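Local coordinates for thioesterase (Streptomyces coelicolor, PDB 3QMW), which probably hydrolyses thioesters as an alpha/beta-hydrolase-fold thioesterase of the prodiginine biosynthetic pathway, at residues D[127-132]-D[197-202]. Sequence-based numbering, arbitrary orientation.
Sequences RHLFVS and PPLDCP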
loop_
_atom_site.group_PDB
_atom_site.type_symbol
_atom_site.label_atom_id
_atom_site.label_comp_id
_atom_site.label_asym_id
_atom_site.label_seq_id
_atom_site.Cartn_x
_atom_site.Cartn_y
_atom_site.Cartn_z
ATOM N N ARG D 127 2.003 -5.218 18.471
ATOM C CA ARG D 127 2.320 -3.872 17.985
ATOM C C ARG D 127 1.064 -3.143 17.561
ATOM O O ARG D 127 0.918 -1.951 17.822
ATOM C CB ARG D 127 3.289 -3.938 16.800
ATOM C CG ARG D 127 4.638 -4.570 17.138
ATOM C CD ARG D 127 5.575 -3.574 17.820
ATOM N NE ARG D 127 6.485 -4.223 18.774
ATOM C CZ ARG D 127 6.266 -4.358 20.087
ATOM N NH1 ARG D 127 5.148 -3.899 20.656
ATOM N NH2 ARG D 127 7.180 -4.968 20.845
ATOM N N HIS D 128 0.161 -3.865 16.904
ATOM C CA HIS D 128 -1.052 -3.270 16.353
ATOM C C HIS D 128 -2.154 -4.311 16.262
ATOM O O HIS D 128 -1.885 -5.502 16.253
ATOM C CB HIS D 128 -0.761 -2.700 14.959
ATOM C CG HIS D 128 -1.462 -1.411 14.681
ATOM N ND1 HIS D 128 -0.827 -0.195 14.764
ATOM C CD2 HIS D 128 -2.748 -1.144 14.348
ATOM C CE1 HIS D 128 -1.688 0.768 14.487
ATOM N NE2 HIS D 128 -2.861 0.219 14.231
ATOM N N LEU D 129 -3.395 -3.847 16.222
ATOM C CA LEU D 129 -4.547 -4.707 16.000
ATOM C C LEU D 129 -5.407 -4.153 14.867
ATOM O O LEU D 129 -5.949 -3.061 14.974
ATOM C CB LEU D 129 -5.385 -4.831 17.286
ATOM C CG LEU D 129 -6.733 -5.566 17.184
ATOM C CD1 LEU D 129 -6.535 -7.008 16.751
ATOM C CD2 LEU D 129 -7.467 -5.508 18.501
ATOM N N PHE D 130 -5.534 -4.927 13.791
ATOM C CA PHE D 130 -6.370 -4.557 12.649
ATOM C C PHE D 130 -7.593 -5.451 12.569
ATOM O O PHE D 130 -7.488 -6.673 12.681
ATOM C CB PHE D 130 -5.580 -4.692 11.349
ATOM C CG PHE D 130 -4.254 -4.022 11.384
ATOM C CD1 PHE D 130 -4.140 -2.666 11.092
ATOM C CD2 PHE D 130 -3.117 -4.733 11.710
ATOM C CE1 PHE D 130 -2.916 -2.044 11.121
ATOM C CE2 PHE D 130 -1.880 -4.117 11.740
ATOM C CZ PHE D 130 -1.774 -2.779 11.443
ATOM N N VAL D 131 -8.751 -4.839 12.365
ATOM C CA VAL D 131 -9.989 -5.585 12.226
ATOM C C VAL D 131 -10.829 -4.960 11.130
ATOM O O VAL D 131 -11.131 -3.774 11.189
ATOM C CB VAL D 131 -10.819 -5.616 13.554
ATOM C CG1 VAL D 131 -9.939 -5.959 14.752
ATOM C CG2 VAL D 131 -11.564 -4.295 13.781
ATOM N N SER D 132 -11.207 -5.755 10.135
ATOM C CA SER D 132 -12.051 -5.256 9.065
ATOM C C SER D 132 -13.382 -5.992 9.034
ATOM O O SER D 132 -13.470 -7.133 9.469
ATOM C CB SER D 132 -11.335 -5.379 7.722
ATOM O OG SER D 132 -10.922 -6.706 7.479
ATOM N N PRO D 197 -11.316 -5.561 30.859
ATOM C CA PRO D 197 -10.724 -4.248 30.666
ATOM C C PRO D 197 -10.339 -3.996 29.205
ATOM O O PRO D 197 -10.418 -4.919 28.382
ATOM C CB PRO D 197 -9.482 -4.289 31.563
ATOM C CG PRO D 197 -9.155 -5.734 31.747
ATOM C CD PRO D 197 -10.318 -6.556 31.295
ATOM N N PRO D 198 -9.931 -2.754 28.878
ATOM C CA PRO D 198 -9.479 -2.435 27.521
ATOM C C PRO D 198 -8.020 -2.811 27.273
ATOM O O PRO D 198 -7.240 -2.942 28.209
ATOM C CB PRO D 198 -9.675 -0.915 27.436
ATOM C CG PRO D 198 -9.482 -0.436 28.835
ATOM C CD PRO D 198 -9.957 -1.555 29.742
ATOM N N LEU D 199 -7.676 -2.985 26.001
ATOM C CA LEU D 199 -6.315 -3.325 25.585
ATOM C C LEU D 199 -5.423 -2.080 25.467
ATOM O O LEU D 199 -5.898 -0.994 25.118
ATOM C CB LEU D 199 -6.363 -4.052 24.243
ATOM C CG LEU D 199 -6.816 -5.514 24.304
ATOM C CD1 LEU D 199 -7.313 -5.985 22.936
ATOM C CD2 LEU D 199 -5.685 -6.420 24.823
ATOM N N ASP D 200 -4.130 -2.239 25.748
ATOM C CA ASP D 200 -3.196 -1.108 25.688
ATOM C C ASP D 200 -2.598 -0.884 24.291
ATOM O O ASP D 200 -2.061 0.199 24.015
ATOM C CB ASP D 200 -2.071 -1.275 26.718
ATOM C CG ASP D 200 -2.574 -1.219 28.158
ATOM O OD1 ASP D 200 -3.597 -0.538 28.418
ATOM O OD2 ASP D 200 -1.930 -1.852 29.033
ATOM N N CYS D 201 -2.678 -1.895 23.423
ATOM C CA CYS D 201 -2.144 -1.776 22.059
ATOM C C CYS D 201 -3.057 -0.901 21.190
ATOM O O CYS D 201 -4.244 -0.740 21.499
ATOM C CB CYS D 201 -1.955 -3.154 21.405
ATOM S SG CYS D 201 -3.479 -3.896 20.753
ATOM N N PRO D 202 -2.497 -0.324 20.110
ATOM C CA PRO D 202 -3.259 0.525 19.207
ATOM C C PRO D 202 -4.053 -0.281 18.185
ATOM O O PRO D 202 -3.588 -1.310 17.700
ATOM C CB PRO D 202 -2.178 1.367 18.531
ATOM C CG PRO D 202 -0.991 0.502 18.516
ATOM C CD PRO D 202 -1.070 -0.363 19.743
#
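Leu129 and Pro202 meet at the entry to two neighbouring parallel strands of the alpha/beta-hydrolase sheet: Leu129 belongs to strand 129-132, and Pro202 is the last loop residue before strand 203-208. The backbone supplies the one hydrogen bond of the contact, from Leu129 N to Pro202 O at 2.9 Å, with an N-H...O angle of 146°. Leu129 also pairs through its backbone with Thr204, so this bond continues the parallel ladder back to the proline. The same oxygen also takes a CA-H...O contact from His128 CA, 3.5 Å from Pro202 O, and lies over one face of the imidazole, offset toward the rim on the CD2 side. Over the ring, too, comes the pyrrolidine: Pro202 CG lies 4.2 Å from the His128 ring centroid, 28° off the normal, a CH-pi contact. NE2 of His128 is hydrogen-bonded to Thr204 OG1, which ties the ring to the adjoining strand and probably restrains its rotation. Were the imidazole of His128 replaced by an alanine here, Thr204 OG1 would probably lose this mate and the proline ring its aromatic neighbour. Apolar packing continues on the side of helix 106-120, where Leu199 touches Tyr112 and Leu129 touches Ala111. With CG anti to the backbone N (chi1 173°), the branch of Leu129 ends with CD2 beside Leu199 CD1, a loose 4.5 Å apart. Nearer the backbone, Leu129 CB rests against Cys201 SG at 4.1 Å.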